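Local atomic coordinates of probable dipeptidase (Pseudomonas aeruginosa, PDB entry 3B40), a protein that probably hydrolyses dipeptides as a metal-dependent peptidase of the M19 membrane dipeptidase family. Residues A[64-69]-A[134-139]; A[138-143]-A[159-164]; A[235-240]-A[343-348]; A[262-267]-A[336-341]. The protein carries 11 engineered substitutions. All coordinates share one frame; numbering follows the deposited sequence.

Contact 1: A[64-69]-A[134-139]; sequences ALAIFG and VMSMLN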
loop_
_atom_site.group_PDB
_atom_site.type_symbol
_atom_site.label_atom_id
_atom_site.label_comp_id
_atom_site.label_asym_id
_atom_site.label_seq_id
_atom_site.Cartn_x
_atom_site.Cartn_y
_atom_site.Cartn_z
ATOM N N ALA A 64 9.026 -2.506 0.514
ATOM C CA ALA A 64 8.705 -1.834 1.776
ATOM C C ALA A 64 7.710 -2.725 2.512
ATOM O O ALA A 64 6.622 -2.999 2.012
ATOM C CB ALA A 64 8.160 -0.421 1.539
ATOM N N LEU A 65 8.136 -3.222 3.677
ATOM C CA LEU A 65 7.306 -4.060 4.538
ATOM C C LEU A 65 6.935 -3.286 5.794
ATOM O O LEU A 65 7.805 -2.852 6.562
ATOM C CB LEU A 65 8.058 -5.335 4.926
ATOM C CG LEU A 65 8.694 -6.068 3.721
ATOM C CD1 LEU A 65 9.495 -7.259 4.224
ATOM C CD2 LEU A 65 7.662 -6.536 2.716
ATOM N N ALA A 66 5.640 -3.174 6.020
ATOM C CA ALA A 66 5.121 -2.234 6.985
ATOM C C ALA A 66 4.947 -2.865 8.362
ATOM O O ALA A 66 4.414 -3.968 8.487
ATOM C CB ALA A 66 3.789 -1.675 6.500
ATOM N N ILE A 67 5.386 -2.117 9.369
ATOM C CA ILE A 67 4.967 -2.284 10.739
ATOM C C ILE A 67 3.533 -1.775 10.795
ATOM O O ILE A 67 3.281 -0.556 10.680
ATOM C CB ILE A 67 5.838 -1.410 11.693
ATOM C CG1 ILE A 67 7.347 -1.740 11.572
ATOM C CG2 ILE A 67 5.296 -1.476 13.129
ATOM C CD1 ILE A 67 7.798 -3.212 11.706
ATOM N N PHE A 68 2.602 -2.702 10.967
ATOM C CA PHE A 68 1.169 -2.394 10.847
ATOM C C PHE A 68 0.414 -2.965 12.042
ATOM O O PHE A 68 0.699 -4.090 12.490
ATOM C CB PHE A 68 0.624 -3.018 9.552
ATOM C CG PHE A 68 -0.865 -2.844 9.353
ATOM C CD1 PHE A 68 -1.362 -1.687 8.780
ATOM C CD2 PHE A 68 -1.768 -3.868 9.695
ATOM C CE1 PHE A 68 -2.744 -1.513 8.584
ATOM C CE2 PHE A 68 -3.156 -3.698 9.505
ATOM C CZ PHE A 68 -3.630 -2.513 8.948
ATOM N N GLY A 69 -0.514 -2.174 12.579
ATOM C CA GLY A 69 -1.568 -2.691 13.445
ATOM C C GLY A 69 -2.849 -1.913 13.165
ATOM O O GLY A 69 -2.798 -0.791 12.652
ATOM N N VAL A 134 12.752 -2.367 3.136
ATOM C CA VAL A 134 12.565 -1.013 3.614
ATOM C C VAL A 134 11.462 -1.111 4.675
ATOM O O VAL A 134 10.360 -1.588 4.388
ATOM C CB VAL A 134 12.178 -0.038 2.474
ATOM C CG1 VAL A 134 11.744 1.322 3.055
ATOM C CG2 VAL A 134 13.352 0.121 1.498
ATOM N N MET A 135 11.803 -0.761 5.914
ATOM C CA MET A 135 10.889 -0.940 7.029
ATOM C C MET A 135 9.972 0.253 6.981
ATOM O O MET A 135 10.423 1.384 7.124
ATOM C CB MET A 135 11.610 -0.914 8.373
ATOM C CG MET A 135 10.669 -1.174 9.573
ATOM S SD MET A 135 11.502 -1.357 11.215
ATOM C CE MET A 135 12.421 -2.876 10.896
ATOM N N SER A 136 8.687 -0.003 6.766
ATOM C CA SER A 136 7.721 1.104 6.731
ATOM C C SER A 136 6.774 0.905 7.906
ATOM O O SER A 136 6.948 -0.034 8.678
ATOM C CB SER A 136 6.987 1.150 5.390
ATOM O OG SER A 136 6.412 -0.116 5.074
ATOM N N MET A 137 5.814 1.808 8.058
ATOM C CA MET A 137 4.825 1.745 9.121
ATOM C C MET A 137 3.581 2.330 8.483
ATOM O O MET A 137 3.670 3.342 7.779
ATOM C CB MET A 137 5.296 2.593 10.331
ATOM C CG MET A 137 4.374 2.586 11.542
ATOM S SD MET A 137 5.138 2.897 13.164
ATOM C CE MET A 137 5.389 4.625 13.065
ATOM N N LEU A 138 2.433 1.688 8.677
ATOM C CA LEU A 138 1.195 2.221 8.143
ATOM C C LEU A 138 0.170 2.170 9.251
ATOM O O LEU A 138 0.028 1.136 9.906
ATOM C CB LEU A 138 0.739 1.442 6.886
ATOM C CG LEU A 138 -0.515 1.883 6.112
ATOM C CD1 LEU A 138 -0.294 3.206 5.396
ATOM C CD2 LEU A 138 -0.893 0.816 5.071
ATOM N N ASN A 139 -0.486 3.310 9.476
ATOM C CA ASN A 139 -1.609 3.479 10.426
ATOM C C ASN A 139 -1.190 4.080 11.780
ATOM O O ASN A 139 -0.446 3.451 12.552
ATOM C CB ASN A 139 -2.339 2.167 10.659
ATOM C CG ASN A 139 -3.740 2.359 11.226
ATOM O OD1 ASN A 139 -4.281 3.472 11.257
ATOM N ND2 ASN A 139 -4.352 1.256 11.619
HETATM O O HOH W 1 4.907 -0.172 2.690
HETATM O O HOH W 2 1.013 0.893 12.420
#
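Ile-67 lies obliquely across the side chain of Met-135, its CG1 resting 3.9 Å from Met-135 CG. That branch stands beside the backbone N (chi1 -57°), leaning back along the strand, and CD1 comes to the sulfur of Met-135 as well. Leu-65, Ile-67 and Met-135 share this face of the sheet, and helix 87-108 packs on it through Leu-102 and Tyr-99. The strands run parallel and in register. Ser-136 N donates to Leu-65 O at 3.0 Å, almost straight, and Ile-67 N to Ser-136 O at 2.7 Å. Parallel, in-register pairing with a helix packed on one face is what joins neighbouring strands in a TIM barrel, the fold of this family. Ala-64, Ala-66, Phe-68, Val-134, Ser-136 and Leu-138 occupy the inner face. There the hydroxyl of Ser-136, held between the backbone N and the carbonyl carbon (chi1 53°), bends over the other strand until OG is 3.1 Å from Ala-66 CA; the same OG is hydrogen-bonded to water 1 at 2.8 Å. Toward the C-terminal end of the pair, Phe-68 brings CD1 obliquely to 3.3 Å from Leu-138 O, while its ring meets Tyr-165 edge-to-face. Asn-139 ND2 reaches Gly-69 O at 2.8 Å, approaching a lone pair in the carbonyl plane although that oxygen is tilted 27° from the Asn-139 amide plane.

Contact 2: A[138-143]-A[159-164]; sequences LNAYPL and RMFGFS. Engineered in segment 159-164: Ser-164 (natural residue Asn).
Leu-138 crosses to segment 159-164 where two parallel strands of the TIM barrel give way to the loops at their C-terminal ends. Its CB leaves toward the inside of the barrel; CG comes to 3.4 Å from Ser-164 O, CD1 lies 3.1 Å from Ser-164 O and 3.8 Å from Gly-162 CA, and CD2 stays farther off, 4.1 Å from Ser-164 O. Gly-162, having no side chain, lets the CD1 methyl settle against its backbone. Ser-164 is an engineered residue, but it is its main-chain carbonyl that Leu-138 meets. The strand pairing continues through Asn-139 N, which donates to Gly-162 O at 2.8 Å.

On the other face, Phe-161 extends with CG anti to the backbone N (chi1 177°). Ala-140 CB meets the edge of its ring, 3.8 Å from CZ. The Leu-143 and Phe-161 side chains point at each other from opposite sides, Leu-143 CD1 standing obliquely 4.0 Å from Phe-161 CE2. The ring also points CE1 over the centre of the Phe-163 ring, and Leu-150 and Leu-202 of helices 148-155 and 193-205 touch Phe-161 from outside. Ala-140 N bonds to Phe-163 O at 2.9 Å, from well above the carbonyl plane (49° out of it).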
loop_
_atom_site.group_PDB
_atom_site.type_symbol
_atom_site.label_atom_id
_atom_site.label_comp_id
_atom_site.label_asym_id
_atom_site.label_seq_id
_atom_site.Cartn_x
_atom_site.Cartn_y
_atom_site.Cartn_z
ATOM N N LEU A 138 2.433 1.688 8.677
ATOM C CA LEU A 138 1.195 2.221 8.143
ATOM C C LEU A 138 0.170 2.170 9.251
ATOM O O LEU A 138 0.028 1.136 9.906
ATOM C CB LEU A 138 0.739 1.442 6.886
ATOM C CG LEU A 138 -0.515 1.883 6.112
ATOM C CD1 LEU A 138 -0.294 3.206 5.396
ATOM C CD2 LEU A 138 -0.893 0.816 5.071
ATOM N N ASN A 139 -0.486 3.310 9.476
ATOM C CA ASN A 139 -1.609 3.479 10.426
ATOM C C ASN A 139 -1.190 4.080 11.780
ATOM O O ASN A 139 -0.446 3.451 12.552
ATOM C CB ASN A 139 -2.339 2.167 10.659
ATOM C CG ASN A 139 -3.740 2.359 11.226
ATOM O OD1 ASN A 139 -4.281 3.472 11.257
ATOM N ND2 ASN A 139 -4.352 1.256 11.619
ATOM N N ALA A 140 -1.667 5.289 12.073
ATOM C CA ALA A 140 -1.353 5.938 13.361
ATOM C C ALA A 140 -2.164 5.380 14.545
ATOM O O ALA A 140 -1.852 5.679 15.697
ATOM C CB ALA A 140 -1.565 7.444 13.250
ATOM N N TYR A 141 -3.206 4.588 14.258
ATOM C CA TYR A 141 -4.058 4.002 15.304
ATOM C C TYR A 141 -3.293 3.368 16.498
ATOM O O TYR A 141 -3.565 3.709 17.646
ATOM C CB TYR A 141 -5.080 3.036 14.695
ATOM C CG TYR A 141 -5.909 2.301 15.734
ATOM C CD1 TYR A 141 -7.025 2.919 16.330
ATOM C CD2 TYR A 141 -5.584 0.987 16.126
ATOM C CE1 TYR A 141 -7.792 2.257 17.289
ATOM C CE2 TYR A 141 -6.354 0.320 17.102
ATOM C CZ TYR A 141 -7.449 0.963 17.665
ATOM O OH TYR A 141 -8.209 0.315 18.610
ATOM N N PRO A 142 -2.317 2.466 16.250
ATOM C CA PRO A 142 -1.629 1.890 17.420
ATOM C C PRO A 142 -0.865 2.883 18.315
ATOM O O PRO A 142 -0.541 2.546 19.466
ATOM C CB PRO A 142 -0.627 0.932 16.796
ATOM C CG PRO A 142 -1.131 0.662 15.408
ATOM C CD PRO A 142 -1.813 1.905 14.981
ATOM N N LEU A 143 -0.583 4.090 17.816
ATOM C CA LEU A 143 0.333 4.995 18.513
ATOM C C LEU A 143 -0.328 5.875 19.584
ATOM O O LEU A 143 0.383 6.519 20.354
ATOM C CB LEU A 143 1.117 5.882 17.529
ATOM C CG LEU A 143 1.813 5.327 16.278
ATOM C CD1 LEU A 143 2.590 6.454 15.577
ATOM C CD2 LEU A 143 2.728 4.168 16.660
ATOM N N ARG A 159 11.439 3.914 8.021
ATOM C CA ARG A 159 11.888 4.963 7.112
ATOM C C ARG A 159 10.768 5.628 6.291
ATOM O O ARG A 159 11.023 6.588 5.542
ATOM C CB ARG A 159 13.008 4.418 6.212
ATOM C CG ARG A 159 14.337 4.190 6.945
ATOM C CD ARG A 159 14.915 5.484 7.480
ATOM N NE ARG A 159 16.096 5.275 8.317
ATOM C CZ ARG A 159 16.107 5.047 9.634
ATOM N NH1 ARG A 159 14.988 4.952 10.350
ATOM N NH2 ARG A 159 17.274 4.890 10.236
ATOM N N MET A 160 9.529 5.143 6.471
ATOM C CA MET A 160 8.345 5.670 5.774
ATOM C C MET A 160 7.177 5.441 6.726
ATOM O O MET A 160 7.130 4.400 7.372
ATOM C CB MET A 160 8.103 4.915 4.434
ATOM C CG MET A 160 6.880 5.423 3.568
ATOM S SD MET A 160 6.709 4.931 1.780
ATOM C CE MET A 160 6.626 3.142 1.860
ATOM N N PHE A 161 6.266 6.418 6.819
ATOM C CA PHE A 161 5.092 6.364 7.699
ATOM C C PHE A 161 3.846 6.862 6.952
ATOM O O PHE A 161 3.827 7.977 6.372
ATOM C CB PHE A 161 5.332 7.229 8.966
ATOM C CG PHE A 161 4.142 7.292 9.907
ATOM C CD1 PHE A 161 3.309 8.407 9.934
ATOM C CD2 PHE A 161 3.856 6.233 10.746
ATOM C CE1 PHE A 161 2.193 8.464 10.809
ATOM C CE2 PHE A 161 2.747 6.287 11.614
ATOM C CZ PHE A 161 1.922 7.381 11.638
ATOM N N GLY A 162 2.836 6.013 6.921
ATOM C CA GLY A 162 1.518 6.410 6.418
ATOM C C GLY A 162 0.587 6.558 7.589
ATOM O O GLY A 162 0.503 5.681 8.434
ATOM N N PHE A 163 -0.078 7.693 7.681
ATOM C CA PHE A 163 -1.011 7.945 8.774
ATOM C C PHE A 163 -2.194 7.016 8.807
ATOM O O PHE A 163 -2.773 6.774 9.882
ATOM C CB PHE A 163 -1.593 9.341 8.600
ATOM C CG PHE A 163 -0.654 10.449 8.986
ATOM C CD1 PHE A 163 -0.878 11.156 10.144
ATOM C CD2 PHE A 163 0.422 10.818 8.154
ATOM C CE1 PHE A 163 -0.029 12.212 10.516
ATOM C CE2 PHE A 163 1.276 11.846 8.527
ATOM C CZ PHE A 163 1.036 12.562 9.699
ATOM N N SER A 164 -2.620 6.551 7.635
ATOM C CA SER A 164 -3.937 5.934 7.553
ATOM C C SER A 164 -3.948 4.532 7.060
ATOM O O SER A 164 -3.046 4.107 6.361
ATOM C CB SER A 164 -4.873 6.749 6.656
ATOM O OG SER A 164 -5.036 8.065 7.140
#

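Contact 3: A[235-240]-A[343-348]; sequences SAPRAL and DYTVKK
Ala-239 sits over one face of the Tyr-344 ring, its CB 3.5 Å from the ring centroid and 23° off the normal, a CH-pi contact displaced toward the rim on the CZ side. The pair joins the loop that leaves barrel strand 230-235 to helix 335-349, one of the outer helices of the TIM barrel. Pro-237 and Tyr-344 lie alongside, pointing opposite ways, Pro-237 CB coming obliquely to 3.5 Å from Tyr-344 CD2. Leu-240 adds a looser touch, with CD1 4.2 Å from Tyr-344 CB. What sends the ring out from the helix into this loop is a first torsion that keeps CG anti to the backbone N (chi1 -175°). At the far end of the ring, the hydroxyl is hydrogen-bonded to Asp-249 OD1, a bond that would limit the ring's swing. Within the loop, Leu-240 N donates to Pro-237 O at 3.1 Å, closing a turn from which Pro-237, Ala-239 and Leu-240 all reach the same tyrosine. Met-252 of helix 249-257 touches Pro-237, Tyr-344 and Thr-345. Thr-345 meets the proline at about a right angle: its OG1, bonded within the helix to Ala-341 O, stands 3.3 Å from Pro-237 CG.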
loop_
_atom_site.group_PDB
_atom_site.type_symbol
_atom_site.label_atom_id
_atom_site.label_comp_id
_atom_site.label_asym_id
_atom_site.label_seq_id
_atom_site.Cartn_x
_atom_site.Cartn_y
_atom_site.Cartn_z
ATOM N N SER A 235 -1.416 3.553 -4.465
ATOM C CA SER A 235 -2.632 4.272 -4.916
ATOM C C SER A 235 -2.837 4.108 -6.433
ATOM O O SER A 235 -1.873 3.847 -7.141
ATOM C CB SER A 235 -2.524 5.764 -4.561
ATOM O OG SER A 235 -2.719 5.988 -3.163
ATOM N N ALA A 236 -4.077 4.239 -6.925
ATOM C CA ALA A 236 -4.379 4.240 -8.378
ATOM C C ALA A 236 -5.228 5.500 -8.705
ATOM O O ALA A 236 -5.742 6.143 -7.759
ATOM C CB ALA A 236 -5.127 2.946 -8.779
ATOM N N PRO A 237 -5.333 5.893 -10.010
ATOM C CA PRO A 237 -6.151 7.073 -10.397
ATOM C C PRO A 237 -7.666 6.910 -10.377
ATOM O O PRO A 237 -8.211 5.866 -10.821
ATOM C CB PRO A 237 -5.705 7.381 -11.861
ATOM C CG PRO A 237 -4.441 6.513 -12.098
ATOM C CD PRO A 237 -4.603 5.330 -11.166
ATOM N N ARG A 238 -8.363 7.980 -9.990
ATOM C CA ARG A 238 -9.814 7.936 -10.080
ATOM C C ARG A 238 -10.330 7.843 -11.517
ATOM O O ARG A 238 -11.450 7.385 -11.752
ATOM C CB ARG A 238 -10.428 9.147 -9.416
ATOM C CG ARG A 238 -10.263 9.145 -7.942
ATOM C CD ARG A 238 -11.551 9.566 -7.384
ATOM N NE ARG A 238 -11.364 10.415 -6.244
ATOM C CZ ARG A 238 -12.372 11.011 -5.616
ATOM N NH1 ARG A 238 -12.126 11.772 -4.565
ATOM N NH2 ARG A 238 -13.620 10.834 -6.037
ATOM N N ALA A 239 -9.513 8.291 -12.467
ATOM C CA ALA A 239 -9.863 8.226 -13.882
ATOM C C ALA A 239 -10.150 6.785 -14.313
ATOM O O ALA A 239 -10.904 6.572 -15.223
ATOM C CB ALA A 239 -8.763 8.795 -14.721
ATOM N N LEU A 240 -9.527 5.818 -13.645
ATOM C CA LEU A 240 -9.830 4.404 -13.853
ATOM C C LEU A 240 -11.042 3.893 -13.079
ATOM O O LEU A 240 -11.915 3.251 -13.646
ATOM C CB LEU A 240 -8.604 3.522 -13.587
ATOM C CG LEU A 240 -7.590 3.661 -14.757
ATOM C CD1 LEU A 240 -6.661 4.876 -14.549
ATOM C CD2 LEU A 240 -6.795 2.371 -14.979
ATOM N N ASP A 343 0.221 4.621 -17.245
ATOM C CA ASP A 343 0.168 5.515 -18.388
ATOM C C ASP A 343 -0.522 6.824 -17.988
ATOM O O ASP A 343 -0.014 7.895 -18.262
ATOM C CB ASP A 343 -0.622 4.869 -19.560
ATOM C CG ASP A 343 0.200 3.871 -20.392
ATOM O OD1 ASP A 343 1.370 3.573 -20.086
ATOM O OD2 ASP A 343 -0.346 3.376 -21.392
ATOM N N TYR A 344 -1.682 6.719 -17.353
ATOM C CA TYR A 344 -2.461 7.890 -16.920
ATOM C C TYR A 344 -1.707 8.768 -15.937
ATOM O O TYR A 344 -1.746 9.991 -16.034
ATOM C CB TYR A 344 -3.800 7.459 -16.308
ATOM C CG TYR A 344 -4.686 8.639 -15.964
ATOM C CD1 TYR A 344 -5.545 9.193 -16.915
ATOM C CD2 TYR A 344 -4.642 9.218 -14.699
ATOM C CE1 TYR A 344 -6.349 10.287 -16.603
ATOM C CE2 TYR A 344 -5.417 10.319 -14.369
ATOM C CZ TYR A 344 -6.270 10.862 -15.336
ATOM O OH TYR A 344 -7.067 11.927 -15.015
ATOM N N THR A 345 -1.056 8.135 -14.966
ATOM C CA THR A 345 -0.378 8.840 -13.902
ATOM C C THR A 345 0.823 9.579 -14.483
ATOM O O THR A 345 1.062 10.745 -14.144
ATOM C CB THR A 345 -0.010 7.873 -12.720
ATOM O OG1 THR A 345 -1.165 7.125 -12.360
ATOM C CG2 THR A 345 0.426 8.643 -11.470
ATOM N N VAL A 346 1.539 8.913 -15.394
ATOM C CA VAL A 346 2.662 9.505 -16.084
ATOM C C VAL A 346 2.212 10.716 -16.923
ATOM O O VAL A 346 2.851 11.758 -16.862
ATOM C CB VAL A 346 3.433 8.458 -16.941
ATOM C CG1 VAL A 346 4.417 9.134 -17.890
ATOM C CG2 VAL A 346 4.141 7.417 -16.054
ATOM N N LYS A 347 1.110 10.596 -17.669
ATOM C CA LYS A 347 0.519 11.746 -18.375
ATOM C C LYS A 347 0.337 12.961 -17.502
ATOM O O LYS A 347 0.548 14.105 -17.948
ATOM C CB LYS A 347 -0.896 11.414 -18.884
ATOM C CG LYS A 347 -0.977 10.511 -20.059
ATOM C CD LYS A 347 -0.476 11.213 -21.319
ATOM C CE LYS A 347 -0.638 10.318 -22.541
ATOM N NZ LYS A 347 -0.163 11.084 -23.713
ATOM N N LYS A 348 -0.124 12.709 -16.275
ATOM C CA LYS A 348 -0.470 13.754 -15.341
ATOM C C LYS A 348 0.753 14.344 -14.596
ATOM O O LYS A 348 0.881 15.567 -14.509
ATOM C CB LYS A 348 -1.568 13.268 -14.371
ATOM C CG LYS A 348 -2.926 12.965 -15.047
ATOM C CD LYS A 348 -3.347 14.067 -16.038
ATOM C CE LYS A 348 -4.645 13.712 -16.753
ATOM N NZ LYS A 348 -5.212 14.824 -17.558
#

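Contact 4: A[262-267]-A[336-341]; sequences IQVVGF and KELVDA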
loop_
_atom_site.group_PDB
_atom_site.type_symbol
_atom_site.label_atom_id
_atom_site.label_comp_id
_atom_site.label_asym_id
_atom_site.label_seq_id
_atom_site.Cartn_x
_atom_site.Cartn_y
_atom_site.Cartn_z
ATOM N N ILE A 262 4.038 8.729 -6.959
ATOM C CA ILE A 262 2.786 7.969 -6.879
ATOM C C ILE A 262 3.103 6.543 -7.291
ATOM O O ILE A 262 3.416 6.273 -8.445
ATOM C CB ILE A 262 1.689 8.583 -7.774
ATOM C CG1 ILE A 262 1.399 10.014 -7.309
ATOM C CG2 ILE A 262 0.390 7.767 -7.696
ATOM C CD1 ILE A 262 1.156 10.967 -8.410
ATOM N N GLN A 263 3.086 5.641 -6.322
ATOM C CA GLN A 263 3.448 4.249 -6.605
ATOM C C GLN A 263 2.155 3.518 -6.951
ATOM O O GLN A 263 1.385 3.155 -6.065
ATOM C CB GLN A 263 4.184 3.625 -5.411
ATOM C CG GLN A 263 5.490 4.362 -5.031
ATOM C CD GLN A 263 6.744 3.826 -5.737
ATOM O OE1 GLN A 263 7.611 4.601 -6.143
ATOM N NE2 GLN A 263 6.843 2.509 -5.868
ATOM N N VAL A 264 1.943 3.301 -8.244
ATOM C CA VAL A 264 0.680 2.771 -8.781
ATOM C C VAL A 264 0.479 1.315 -8.419
ATOM O O VAL A 264 1.321 0.468 -8.733
ATOM C CB VAL A 264 0.604 2.923 -10.328
ATOM C CG1 VAL A 264 -0.692 2.303 -10.879
ATOM C CG2 VAL A 264 0.706 4.415 -10.740
ATOM N N VAL A 265 -0.662 1.014 -7.811
ATOM C CA VAL A 265 -0.844 -0.259 -7.152
ATOM C C VAL A 265 -1.608 -1.278 -8.015
ATOM O O VAL A 265 -2.662 -0.965 -8.570
ATOM C CB VAL A 265 -1.545 -0.086 -5.760
ATOM C CG1 VAL A 265 -2.987 0.408 -5.924
ATOM C CG2 VAL A 265 -1.531 -1.375 -4.982
ATOM N N GLY A 266 -1.091 -2.509 -8.054
ATOM C CA GLY A 266 -1.767 -3.631 -8.727
ATOM C C GLY A 266 -2.915 -4.204 -7.900
ATOM O O GLY A 266 -2.924 -5.406 -7.579
ATOM N N PHE A 267 -3.860 -3.346 -7.518
ATOM C CA PHE A 267 -5.029 -3.795 -6.761
ATOM C C PHE A 267 -6.230 -3.850 -7.709
ATOM O O PHE A 267 -6.706 -2.799 -8.191
ATOM C CB PHE A 267 -5.311 -2.925 -5.524
ATOM C CG PHE A 267 -6.248 -3.576 -4.551
ATOM C CD1 PHE A 267 -5.760 -4.239 -3.428
ATOM C CD2 PHE A 267 -7.615 -3.567 -4.777
ATOM C CE1 PHE A 267 -6.615 -4.874 -2.553
ATOM C CE2 PHE A 267 -8.490 -4.193 -3.897
ATOM C CZ PHE A 267 -7.988 -4.851 -2.780
ATOM N N LYS A 336 -3.033 -5.165 -18.379
ATOM C CA LYS A 336 -3.476 -4.067 -19.237
ATOM C C LYS A 336 -3.898 -2.878 -18.374
ATOM O O LYS A 336 -3.452 -1.758 -18.594
ATOM C CB LYS A 336 -4.652 -4.488 -20.130
ATOM C CG LYS A 336 -5.248 -3.309 -20.970
ATOM C CD LYS A 336 -6.514 -3.708 -21.719
ATOM C CE LYS A 336 -7.073 -2.537 -22.564
ATOM N NZ LYS A 336 -7.429 -1.356 -21.675
ATOM N N GLU A 337 -4.762 -3.144 -17.402
ATOM C CA GLU A 337 -5.289 -2.115 -16.484
ATOM C C GLU A 337 -4.218 -1.499 -15.592
ATOM O O GLU A 337 -4.180 -0.288 -15.394
ATOM C CB GLU A 337 -6.395 -2.717 -15.630
ATOM C CG GLU A 337 -7.698 -2.945 -16.412
ATOM C CD GLU A 337 -7.817 -4.301 -17.077
ATOM O OE1 GLU A 337 -6.852 -5.094 -17.078
ATOM O OE2 GLU A 337 -8.924 -4.582 -17.599
ATOM N N LEU A 338 -3.336 -2.338 -15.061
ATOM C CA LEU A 338 -2.253 -1.825 -14.269
ATOM C C LEU A 338 -1.438 -0.805 -15.066
ATOM O O LEU A 338 -1.115 0.262 -14.552
ATOM C CB LEU A 338 -1.346 -2.959 -13.756
ATOM C CG LEU A 338 -0.168 -2.428 -12.938
ATOM C CD1 LEU A 338 -0.584 -1.504 -11.773
ATOM C CD2 LEU A 338 0.737 -3.571 -12.460
ATOM N N VAL A 339 -1.096 -1.127 -16.304
ATOM C CA VAL A 339 -0.269 -0.188 -17.086
ATOM C C VAL A 339 -1.065 1.010 -17.650
ATOM O O VAL A 339 -0.510 2.096 -17.838
ATOM C CB VAL A 339 0.575 -0.927 -18.138
ATOM C CG1 VAL A 339 1.351 0.058 -19.057
ATOM C CG2 VAL A 339 1.554 -1.836 -17.397
ATOM N N ASP A 340 -2.351 0.816 -17.928
ATOM C CA ASP A 340 -3.249 1.973 -18.205
ATOM C C ASP A 340 -3.128 2.991 -17.067
ATOM O O ASP A 340 -2.975 4.196 -17.302
ATOM C CB ASP A 340 -4.682 1.509 -18.263
ATOM C CG ASP A 340 -5.036 0.797 -19.550
ATOM O OD1 ASP A 340 -4.245 0.784 -20.526
ATOM O OD2 ASP A 340 -6.153 0.242 -19.580
ATOM N N ALA A 341 -3.190 2.490 -15.826
ATOM C CA ALA A 341 -3.064 3.339 -14.645
ATOM C C ALA A 341 -1.690 3.994 -14.604
ATOM O O ALA A 341 -1.574 5.200 -14.335
ATOM C CB ALA A 341 -3.339 2.550 -13.389
#
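Val-264 pushes its CG1 methyl between two residues one helical turn apart, 3.7 Å from Ala-341 CB and 3.9 Å from Leu-338 CD1. The rotamer explains the choice of methyl: CG1 lies anti to the backbone N (chi1 177°), beside the carbonyl carbon, and is carried forward along the strand toward Leu-338, whereas CG2, beside the backbone N, faces the next turn of the helix at Thr-345. Leu-338 is likewise extended in its first torsion, and a chi2 of 54° brings CD1 round to the end of the strand, where it rests 3.9 Å from Gly-266 N and equally near Val-265 O. The side chains of Val-264 and Leu-338 run alongside one another, antiparallel. Gly-266, at the centre of an inverse gamma turn just after the strand, offers its backbone to the leucine methyl. Leu-271 of helix 268-271 also touches Ala-341. The helix runs nearly antiparallel to the strand, their axes 8.6 Å apart at 161°, as expected for a TIM barrel helix that returns the chain in a beta-alpha-beta crossover from strand 261-265 to its neighbour 354-357. No hydrogen bond spans the two segments: the contact rests on the fit of buried methyl groups, and its stability is therefore likely to come from the exclusion of water.

The four contacts fall into two pairs round one barrel. Contacts 1 and 2 share Leu-138 and Asn-139, with centres about 7 Å apart, and Met-137 O accepts a probable hydrogen bond from Gly-162 N at 2.9 Å. Contacts 3 and 4 both use helix 335-349, contact 4 nested within the loop closed by contact 3, their centres about 8 Å apart; Ser-235 O lies 3.2 Å from Val-265 N, a probable hydrogen bond. Contacts 2 and 4, on opposite sides of the chain's centre with about 23 Å between centres, reach the same sheet. The bound metals stand off: a calcium ion is about 13 Å from the Leu-143 side chain and a cadmium ion about 12 Å from that of Thr-345.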